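Local structure of sniffer CG10964-PA (Drosophila melanogaster, 1SNY) at residues H50-R56 / I74-D80; T98-N104 / L148-A152; N170-G176 / K193-N197. The protein probably reduces carbonyl compounds with NADPH, as a carbonyl reductase of the short-chain dehydrogenase/reductase family. One frame throughout, in Å; residues are numbered along the deposited sequence.

Contact 1: residues H50-R56 / I74-D80. With NAP (NADP nicotinamide-adenine-dinucleotide phosphate), chain B.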
# COMPACT_ATOMS: atom_id res chain seq x y z
N HIS A 50 14.42 -6.42 29.03
CA HIS A 50 13.35 -7.29 28.58
C HIS A 50 13.34 -7.32 27.05
O HIS A 50 13.06 -6.30 26.40
CB HIS A 50 12.01 -6.80 29.11
CG HIS A 50 11.93 -6.76 30.60
ND1 HIS A 50 12.08 -7.88 31.39
CD2 HIS A 50 11.70 -5.73 31.45
CE1 HIS A 50 11.95 -7.54 32.66
NE2 HIS A 50 11.71 -6.24 32.73
N LEU A 51 13.66 -8.48 26.50
CA LEU A 51 13.70 -8.65 25.06
C LEU A 51 12.60 -9.65 24.69
O LEU A 51 12.82 -10.85 24.76
CB LEU A 51 15.07 -9.20 24.64
CG LEU A 51 15.60 -8.93 23.23
CD1 LEU A 51 16.99 -9.54 23.11
CD2 LEU A 51 14.68 -9.52 22.17
N PHE A 52 11.43 -9.14 24.32
CA PHE A 52 10.32 -10.01 23.93
C PHE A 52 10.46 -10.42 22.47
O PHE A 52 10.69 -9.58 21.59
CB PHE A 52 8.96 -9.33 24.13
CG PHE A 52 8.70 -8.92 25.55
CD1 PHE A 52 9.23 -7.73 26.05
CD2 PHE A 52 7.96 -9.73 26.40
CE1 PHE A 52 9.02 -7.37 27.37
CE2 PHE A 52 7.74 -9.37 27.73
CZ PHE A 52 8.28 -8.19 28.21
N THR A 53 10.33 -11.72 22.22
CA THR A 53 10.48 -12.26 20.88
C THR A 53 9.31 -13.18 20.55
O THR A 53 8.97 -14.06 21.34
CB THR A 53 11.77 -13.08 20.76
OG1 THR A 53 11.70 -14.19 21.67
CG2 THR A 53 12.97 -12.24 21.10
N THR A 54 8.71 -12.98 19.39
CA THR A 54 7.60 -13.82 18.97
C THR A 54 8.09 -14.82 17.94
O THR A 54 9.12 -14.62 17.29
CB THR A 54 6.47 -13.00 18.32
OG1 THR A 54 6.92 -12.52 17.04
CG2 THR A 54 6.07 -11.83 19.19
N CYS A 55 7.34 -15.90 17.80
CA CYS A 55 7.63 -16.94 16.83
C CYS A 55 6.39 -17.82 16.83
O CYS A 55 5.69 -17.90 17.84
CB CYS A 55 8.89 -17.74 17.21
SG CYS A 55 8.78 -18.76 18.69
N ARG A 56 6.10 -18.45 15.70
CA ARG A 56 4.90 -19.27 15.59
C ARG A 56 5.01 -20.67 16.17
O ARG A 56 4.00 -21.25 16.60
CB ARG A 56 4.46 -19.34 14.13
CG ARG A 56 4.01 -17.99 13.59
CD ARG A 56 3.29 -18.11 12.26
NE ARG A 56 4.18 -18.41 11.15
CZ ARG A 56 3.79 -18.52 9.89
NH1 ARG A 56 2.51 -18.35 9.58
NH2 ARG A 56 4.67 -18.78 8.93
N ILE A 74 15.71 -12.59 27.69
CA ILE A 74 14.92 -12.96 26.51
C ILE A 74 13.60 -13.57 26.97
O ILE A 74 13.56 -14.40 27.87
CB ILE A 74 15.67 -14.00 25.64
CG1 ILE A 74 16.93 -13.37 25.04
CG2 ILE A 74 14.76 -14.52 24.54
CD1 ILE A 74 17.74 -14.31 24.14
N HIS A 75 12.51 -13.13 26.35
CA HIS A 75 11.17 -13.64 26.66
C HIS A 75 10.54 -14.12 25.36
O HIS A 75 10.36 -13.34 24.43
CB HIS A 75 10.30 -12.53 27.25
CG HIS A 75 10.81 -11.96 28.54
ND1 HIS A 75 10.58 -12.56 29.76
CD2 HIS A 75 11.55 -10.86 28.80
CE1 HIS A 75 11.15 -11.85 30.72
NE2 HIS A 75 11.75 -10.81 30.16
N ILE A 76 10.21 -15.41 25.29
CA ILE A 76 9.61 -15.95 24.09
C ILE A 76 8.09 -15.99 24.20
O ILE A 76 7.53 -16.57 25.13
CB ILE A 76 10.12 -17.37 23.80
CG1 ILE A 76 11.65 -17.35 23.67
CG2 ILE A 76 9.49 -17.90 22.51
CD1 ILE A 76 12.26 -18.70 23.35
N LEU A 77 7.42 -15.35 23.25
CA LEU A 77 5.96 -15.31 23.21
C LEU A 77 5.54 -16.02 21.93
O LEU A 77 6.03 -15.69 20.84
CB LEU A 77 5.48 -13.86 23.18
CG LEU A 77 5.99 -12.94 24.30
CD1 LEU A 77 5.59 -11.50 24.03
CD2 LEU A 77 5.43 -13.40 25.63
N GLU A 78 4.65 -17.00 22.05
CA GLU A 78 4.20 -17.74 20.87
C GLU A 78 2.87 -17.22 20.36
O GLU A 78 1.89 -17.11 21.11
CB GLU A 78 4.10 -19.23 21.19
CG GLU A 78 3.77 -20.09 19.97
CD GLU A 78 3.87 -21.57 20.25
OE1 GLU A 78 5.00 -22.10 20.33
OE2 GLU A 78 2.81 -22.22 20.39
N ILE A 79 2.82 -16.90 19.07
CA ILE A 79 1.62 -16.35 18.47
C ILE A 79 1.74 -16.26 16.95
O ILE A 79 2.85 -16.11 16.42
CB ILE A 79 1.34 -14.93 19.02
CG1 ILE A 79 0.20 -14.26 18.26
CG2 ILE A 79 2.60 -14.08 18.90
CD1 ILE A 79 -0.17 -12.89 18.78
N ASP A 80 0.61 -16.36 16.26
CA ASP A 80 0.61 -16.20 14.81
C ASP A 80 -0.06 -14.84 14.64
O ASP A 80 -1.26 -14.69 14.88
CB ASP A 80 -0.21 -17.30 14.11
CG ASP A 80 -0.17 -17.17 12.60
OD1 ASP A 80 -0.02 -18.19 11.90
OD2 ASP A 80 -0.30 -16.02 12.10
PA NAP B . 12.49 -14.56 6.58
O1A NAP B . 11.57 -15.19 5.71
O2A NAP B . 13.86 -15.09 6.93
O5B NAP B . 11.79 -14.29 7.99
C5B NAP B . 10.42 -13.81 8.03
C4B NAP B . 10.10 -13.93 9.55
O4B NAP B . 8.69 -13.44 9.73
C3B NAP B . 10.05 -15.39 10.11
O3B NAP B . 10.54 -15.33 11.46
C2B NAP B . 8.59 -15.75 9.99
O2B NAP B . 8.13 -16.82 10.81
C1B NAP B . 7.89 -14.42 10.36
N9A NAP B . 6.52 -14.46 9.90
C8A NAP B . 5.96 -14.53 8.64
N7A NAP B . 4.63 -14.56 8.64
C5A NAP B . 4.31 -14.51 9.98
C6A NAP B . 3.05 -14.51 10.61
N6A NAP B . 1.83 -14.58 10.02
N1A NAP B . 3.05 -14.44 12.02
C2A NAP B . 4.24 -14.37 12.75
N3A NAP B . 5.49 -14.37 12.15
C4A NAP B . 5.47 -14.44 10.77
O3 NAP B . 12.75 -13.10 6.06
PN NAP B . 13.69 -11.93 6.55
O1N NAP B . 14.69 -11.61 5.51
O2N NAP B . 14.22 -12.34 7.88
O5D NAP B . 12.68 -10.71 6.63
C5D NAP B . 12.66 -9.86 7.83
C4D NAP B . 11.96 -8.56 7.46
O4D NAP B . 12.83 -7.75 6.64
C3D NAP B . 10.64 -8.70 6.63
O3D NAP B . 9.64 -7.76 7.10
C2D NAP B . 11.11 -8.44 5.21
O2D NAP B . 10.08 -8.05 4.34
C1D NAP B . 12.13 -7.38 5.41
N1N NAP B . 13.21 -7.29 4.40
C2N NAP B . 14.17 -8.31 4.11
C3N NAP B . 15.13 -8.04 3.13
C7N NAP B . 16.18 -9.11 2.78
O7N NAP B . 16.98 -8.81 1.92
N7N NAP B . 16.20 -10.26 3.38
C4N NAP B . 15.16 -6.76 2.41
C5N NAP B . 14.19 -5.78 2.75
C6N NAP B . 13.20 -6.03 3.74
P2B NAP B . 8.10 -18.38 10.30
O1X NAP B . 9.54 -18.89 10.47
O2X NAP B . 7.14 -18.98 11.28
O3X NAP B . 7.66 -18.38 8.85
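I74 pairs with L51, their side chains meeting on the face of the sheet covered by helix 62-70. H75 turns to the other face. H75 N bonds to L51 O at 2.8 Å. The H75 ring makes an offset stack with the F52 ring, planes 22° apart. H75 CG stands beside the backbone N (chi1 -62°), on the side of H50, and H75 NE2 shares a hydrogen bond with H50 ND1 at 3.2 Å. H75 O is gripped twice by T53, by its N at 2.7 Å and its OG1 at 3.2 Å. I76 lays CG2 against the sulfur of C55. L77 gives its N to T53 O, and its CD1 packs 3.8 Å from F52 CD2. I79 CG2 rests against T54. D80 OD1 lies in plane at the edge of the R56 guanidinium, in a weak salt bridge to NH1 of 3.4 Å; R82 shares this oxygen. The adenine covers one guanidinium face. R56 NE and NH2 hold the 2'-phosphate, NE at 3.0 Å from O2X, while D80 OD2 takes a weak bond from adenine N6A. This is a parallel beta-alpha-beta unit of a Rossmann fold, with an NADP-binding arginine after its first strand.

Contact 2: residues T98-N104 / L148-A152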
# COMPACT_ATOMS: atom_id res chain seq x y z
N THR A 98 6.74 -5.62 32.24
CA THR A 98 7.27 -4.26 32.25
C THR A 98 6.58 -3.33 33.23
O THR A 98 7.22 -2.48 33.85
CB THR A 98 7.19 -3.63 30.85
OG1 THR A 98 5.82 -3.52 30.45
CG2 THR A 98 7.94 -4.49 29.83
N LYS A 99 5.26 -3.47 33.35
CA LYS A 99 4.47 -2.64 34.26
C LYS A 99 4.53 -1.15 33.92
O LYS A 99 4.36 -0.77 32.76
CB LYS A 99 4.94 -2.87 35.70
CG LYS A 99 4.93 -4.33 36.12
CD LYS A 99 5.49 -4.52 37.52
CE LYS A 99 5.64 -5.99 37.87
NZ LYS A 99 6.18 -6.18 39.25
N ASP A 100 4.77 -0.33 34.93
CA ASP A 100 4.82 1.12 34.76
C ASP A 100 5.93 1.64 33.86
O ASP A 100 6.02 2.84 33.62
CB ASP A 100 4.94 1.80 36.13
CG ASP A 100 6.22 1.44 36.84
OD1 ASP A 100 6.41 0.24 37.14
OD2 ASP A 100 7.03 2.35 37.10
N GLN A 101 6.80 0.76 33.38
CA GLN A 101 7.87 1.21 32.49
C GLN A 101 7.47 1.10 31.02
O GLN A 101 8.17 1.62 30.15
CB GLN A 101 9.15 0.41 32.74
CG GLN A 101 9.84 0.81 34.03
CD GLN A 101 10.02 2.32 34.14
OE1 GLN A 101 10.77 2.93 33.37
NE2 GLN A 101 9.33 2.93 35.09
N GLY A 102 6.34 0.44 30.76
CA GLY A 102 5.85 0.28 29.40
C GLY A 102 6.80 -0.46 28.47
O GLY A 102 7.70 -1.17 28.91
N LEU A 103 6.59 -0.29 27.17
CA LEU A 103 7.42 -0.93 26.15
C LEU A 103 8.13 0.17 25.38
O LEU A 103 7.47 1.04 24.79
CB LEU A 103 6.54 -1.72 25.18
CG LEU A 103 7.26 -2.43 24.04
CD1 LEU A 103 8.08 -3.58 24.59
CD2 LEU A 103 6.23 -2.93 23.02
N ASN A 104 9.45 0.16 25.36
CA ASN A 104 10.17 1.20 24.64
C ASN A 104 10.14 1.04 23.13
O ASN A 104 10.04 2.03 22.41
CB ASN A 104 11.64 1.25 25.06
CG ASN A 104 11.80 1.54 26.53
OD1 ASN A 104 12.16 0.66 27.31
ND2 ASN A 104 11.51 2.78 26.92
N LEU A 148 1.22 0.63 26.01
CA LEU A 148 2.55 0.33 26.53
C LEU A 148 3.60 1.34 26.03
O LEU A 148 4.48 1.75 26.79
CB LEU A 148 2.98 -1.08 26.12
CG LEU A 148 2.35 -2.23 26.91
CD1 LEU A 148 2.60 -3.54 26.23
CD2 LEU A 148 2.93 -2.23 28.32
N LEU A 149 3.51 1.71 24.76
CA LEU A 149 4.45 2.65 24.17
C LEU A 149 4.31 4.04 24.78
O LEU A 149 5.30 4.76 24.97
CB LEU A 149 4.26 2.71 22.64
CG LEU A 149 4.70 1.48 21.83
CD1 LEU A 149 4.14 1.58 20.42
CD2 LEU A 149 6.24 1.38 21.81
N LYS A 150 3.08 4.42 25.10
CA LYS A 150 2.84 5.73 25.69
C LYS A 150 3.33 5.77 27.13
O LYS A 150 3.81 6.81 27.59
CB LYS A 150 1.35 6.08 25.63
CG LYS A 150 0.86 6.35 24.22
CD LYS A 150 -0.64 6.61 24.20
CE LYS A 150 -1.12 6.91 22.78
NZ LYS A 150 -2.61 7.00 22.72
N LYS A 151 3.19 4.66 27.84
CA LYS A 151 3.66 4.62 29.23
C LYS A 151 5.17 4.78 29.23
O LYS A 151 5.73 5.50 30.06
CB LYS A 151 3.27 3.30 29.89
CG LYS A 151 1.79 3.16 30.16
CD LYS A 151 1.47 1.85 30.87
CE LYS A 151 -0.02 1.73 31.12
NZ LYS A 151 -0.36 0.44 31.78
N ALA A 152 5.84 4.10 28.30
CA ALA A 152 7.29 4.17 28.20
C ALA A 152 7.71 5.58 27.80
O ALA A 152 8.69 6.11 28.32
CB ALA A 152 7.80 3.17 27.18
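L148 meets L103 at the base of its side chain, L148 CB lying 3.7 Å from L103 CB. Its CG lies beside the backbone N (chi1 -77°), which turns the branch toward the loop. At the tip, L148 CD2 reaches G102 CA at 4.0 Å and T98 OG1 at 3.8 Å, the T98 and L148 side chains crossing at about a right angle. The L148 side chain also packs on V91, I94 and E95 of helix 87-98. L148 O accepts from L103 N at 3.0 Å and from A152 N within the helix, the two donors coming from opposite faces of the carbonyl plane. In the doubly wound Rossmann fold this loop leads from helix 87-98 into strand 105-108, and here it leans on helix 124-155. G102 lies close against that helix, G102 CA 3.3 Å from L148 O. Its phi is positive, at 60°, and a CB there would clash with L148 O and A152 N. A152 CB points into the loop and comes 3.2 Å from L103 O. That oxygen is buried and has no hydrogen-bond partner in the model; L149 CD2 presses on it, and L149 CA makes a nearly straight CA-H...O contact to it. The N104 amide, ND2 3.7 Å from A152 CB, is held by R165 O and S23 N. K151 packs its CB on G102 CA and carries NZ to a salt bridge with E95.

Contact 3: residues N170-G176 / K193-N197. With NAP (NADP nicotinamide-adenine-dinucleotide phosphate), chain B.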
# COMPACT_ATOMS: atom_id res chain seq x y z
N ASN A 170 9.27 -0.06 11.74
CA ASN A 170 8.65 -0.97 10.79
C ASN A 170 9.66 -1.43 9.77
O ASN A 170 10.20 -0.63 9.01
CB ASN A 170 7.49 -0.30 10.05
CG ASN A 170 6.32 -0.00 10.97
OD1 ASN A 170 5.94 -0.83 11.80
ND2 ASN A 170 5.73 1.18 10.82
N MSE A 171 9.93 -2.73 9.75
CA MSE A 171 10.89 -3.24 8.79
C MSE A 171 10.24 -3.17 7.43
O MSE A 171 9.28 -3.89 7.15
CB MSE A 171 11.28 -4.68 9.13
CG MSE A 171 12.56 -5.11 8.43
SE MSE A 171 14.17 -4.21 9.05
CE MSE A 171 13.52 -2.49 9.61
N SER A 172 10.75 -2.29 6.58
CA SER A 172 10.20 -2.12 5.23
C SER A 172 11.17 -2.69 4.21
O SER A 172 11.94 -3.59 4.52
CB SER A 172 9.93 -0.64 4.96
OG SER A 172 9.20 -0.45 3.76
N SER A 173 11.16 -2.17 2.99
CA SER A 173 12.05 -2.64 1.93
C SER A 173 12.25 -1.58 0.86
O SER A 173 11.34 -0.80 0.60
CB SER A 173 11.49 -3.90 1.27
OG SER A 173 12.17 -4.16 0.05
N ILE A 174 13.42 -1.56 0.23
CA ILE A 174 13.69 -0.57 -0.82
C ILE A 174 12.74 -0.81 -1.99
O ILE A 174 12.47 0.09 -2.78
CB ILE A 174 15.16 -0.64 -1.31
CG1 ILE A 174 15.47 0.56 -2.21
CG2 ILE A 174 15.40 -1.92 -2.09
CD1 ILE A 174 15.49 1.90 -1.51
N LEU A 175 12.24 -2.04 -2.10
CA LEU A 175 11.31 -2.38 -3.17
C LEU A 175 10.00 -1.65 -2.93
O LEU A 175 9.13 -1.58 -3.81
CB LEU A 175 11.06 -3.89 -3.22
CG LEU A 175 12.28 -4.78 -3.48
CD1 LEU A 175 11.85 -6.24 -3.53
CD2 LEU A 175 12.93 -4.39 -4.79
N GLY A 176 9.85 -1.11 -1.73
CA GLY A 176 8.66 -0.35 -1.39
C GLY A 176 8.85 1.09 -1.82
O GLY A 176 7.94 1.91 -1.70
N LYS A 193 4.69 -3.14 1.11
CA LYS A 193 5.73 -2.35 1.76
C LYS A 193 5.51 -0.85 1.53
O LYS A 193 5.80 -0.05 2.41
CB LYS A 193 7.12 -2.80 1.28
CG LYS A 193 7.50 -4.22 1.71
CD LYS A 193 7.50 -4.39 3.23
CE LYS A 193 8.30 -5.62 3.65
NZ LYS A 193 8.40 -5.76 5.13
N SER A 194 4.99 -0.47 0.36
CA SER A 194 4.70 0.94 0.14
C SER A 194 3.53 1.30 1.05
O SER A 194 3.44 2.41 1.56
CB SER A 194 4.32 1.24 -1.33
OG SER A 194 5.44 1.07 -2.17
N ALA A 195 2.63 0.34 1.27
CA ALA A 195 1.50 0.60 2.16
C ALA A 195 2.00 0.73 3.61
O ALA A 195 1.51 1.57 4.36
CB ALA A 195 0.47 -0.55 2.07
N LEU A 196 2.96 -0.11 3.99
CA LEU A 196 3.53 -0.05 5.34
C LEU A 196 4.17 1.32 5.53
O LEU A 196 4.03 1.93 6.58
CB LEU A 196 4.59 -1.14 5.52
CG LEU A 196 5.30 -1.21 6.88
CD1 LEU A 196 4.29 -1.50 7.98
CD2 LEU A 196 6.40 -2.26 6.82
N ASN A 197 4.85 1.80 4.50
CA ASN A 197 5.48 3.12 4.59
C ASN A 197 4.47 4.23 4.85
O ASN A 197 4.71 5.11 5.68
CB ASN A 197 6.27 3.43 3.32
CG ASN A 197 7.58 2.66 3.24
OD1 ASN A 197 8.02 2.06 4.22
ND2 ASN A 197 8.20 2.68 2.06
PA NAP B . 12.49 -14.56 6.58
O1A NAP B . 11.57 -15.19 5.71
O2A NAP B . 13.86 -15.09 6.93
O5B NAP B . 11.79 -14.29 7.99
C5B NAP B . 10.42 -13.81 8.03
C4B NAP B . 10.10 -13.93 9.55
O4B NAP B . 8.69 -13.44 9.73
C3B NAP B . 10.05 -15.39 10.11
O3B NAP B . 10.54 -15.33 11.46
C2B NAP B . 8.59 -15.75 9.99
O2B NAP B . 8.13 -16.82 10.81
C1B NAP B . 7.89 -14.42 10.36
N9A NAP B . 6.52 -14.46 9.90
C8A NAP B . 5.96 -14.53 8.64
N7A NAP B . 4.63 -14.56 8.64
C5A NAP B . 4.31 -14.51 9.98
C6A NAP B . 3.05 -14.51 10.61
N6A NAP B . 1.83 -14.58 10.02
N1A NAP B . 3.05 -14.44 12.02
C2A NAP B . 4.24 -14.37 12.75
N3A NAP B . 5.49 -14.37 12.15
C4A NAP B . 5.47 -14.44 10.77
O3 NAP B . 12.75 -13.10 6.06
PN NAP B . 13.69 -11.93 6.55
O1N NAP B . 14.69 -11.61 5.51
O2N NAP B . 14.22 -12.34 7.88
O5D NAP B . 12.68 -10.71 6.63
C5D NAP B . 12.66 -9.86 7.83
C4D NAP B . 11.96 -8.56 7.46
O4D NAP B . 12.83 -7.75 6.64
C3D NAP B . 10.64 -8.70 6.63
O3D NAP B . 9.64 -7.76 7.10
C2D NAP B . 11.11 -8.44 5.21
O2D NAP B . 10.08 -8.05 4.34
C1D NAP B . 12.13 -7.38 5.41
N1N NAP B . 13.21 -7.29 4.40
C2N NAP B . 14.17 -8.31 4.11
C3N NAP B . 15.13 -8.04 3.13
C7N NAP B . 16.18 -9.11 2.78
O7N NAP B . 16.98 -8.81 1.92
N7N NAP B . 16.20 -10.26 3.38
C4N NAP B . 15.16 -6.76 2.41
C5N NAP B . 14.19 -5.78 2.75
C6N NAP B . 13.20 -6.03 3.74
P2B NAP B . 8.10 -18.38 10.30
O1X NAP B . 9.54 -18.89 10.47
O2X NAP B . 7.14 -18.98 11.28
O3X NAP B . 7.66 -18.38 8.85
O HOH W 1 6.87 0.04 -4.49
O HOH W 2 7.00 3.98 -0.17
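The amide of N170 has L196 CD1 almost straight above its plane, 3.9 Å from CG. Its OD1 is bonded to N108 and its ND2 to T200. The amide of N197 works differently. N197 OD1 accepts from S172 OG at 2.8 Å, the donor tilted 35° from the carbonyl plane, and also bonds to S216. Its ND2 donates to a water that in turn donates to G176 O. The same G176 O accepts from S194 OG at 2.7 Å, and a second water ties S194 OG to L175 O. G176 lies close on the helix, its CA 3.9 Å from K193 CB. S173 OG accepts from L175 N in an ST turn, while S173 CB lies near the nicotinamide ring.

The K193 chain runs across the loop, CG passing S173 CB and CD passing S172. A bend at chi2 (-59°) turns the chain toward the cofactor. K193 NZ then bonds to the O of M171, a selenomethionine, at 2.9 Å. K193 NZ also reaches both hydroxyls of the nicotinamide ribose, NAP O3D at 3.1 Å and, weakly, NAP O2D at 2.9 Å. A methionine in place of K193 would probably leave both ribose hydroxyls and M171 O without this shared donor. N197 also packs on I178 of the second subunit, and S194 on A198 of that subunit. K193 follows Y189 by four residues, and both bind NADP: this is the Tyr-X-X-X-Lys signature of short-chain dehydrogenases/reductases.

In the fold
Contacts 1 and 3 hold the two ends of one NADP. Contact 1 grips the adenine and 2'-phosphate end, contact 3 the nicotinamide ribose. Their centres are about 23 Å apart, on opposite sides of the chain's centre, and both reach the same parallel sheet. They do not touch, their nearest atoms being about 12 Å apart; the cofactor spans the gap. Contact 2 lies away from the pocket: the side chain of L103 is about 12 Å from that of L81, an NADP-binding residue. It does touch contact 1, with F52 CE1 3.9 Å from T98 CG2. Its centre is about 26 Å from that of contact 3, but its helix 124-155 is followed by strand 167-171.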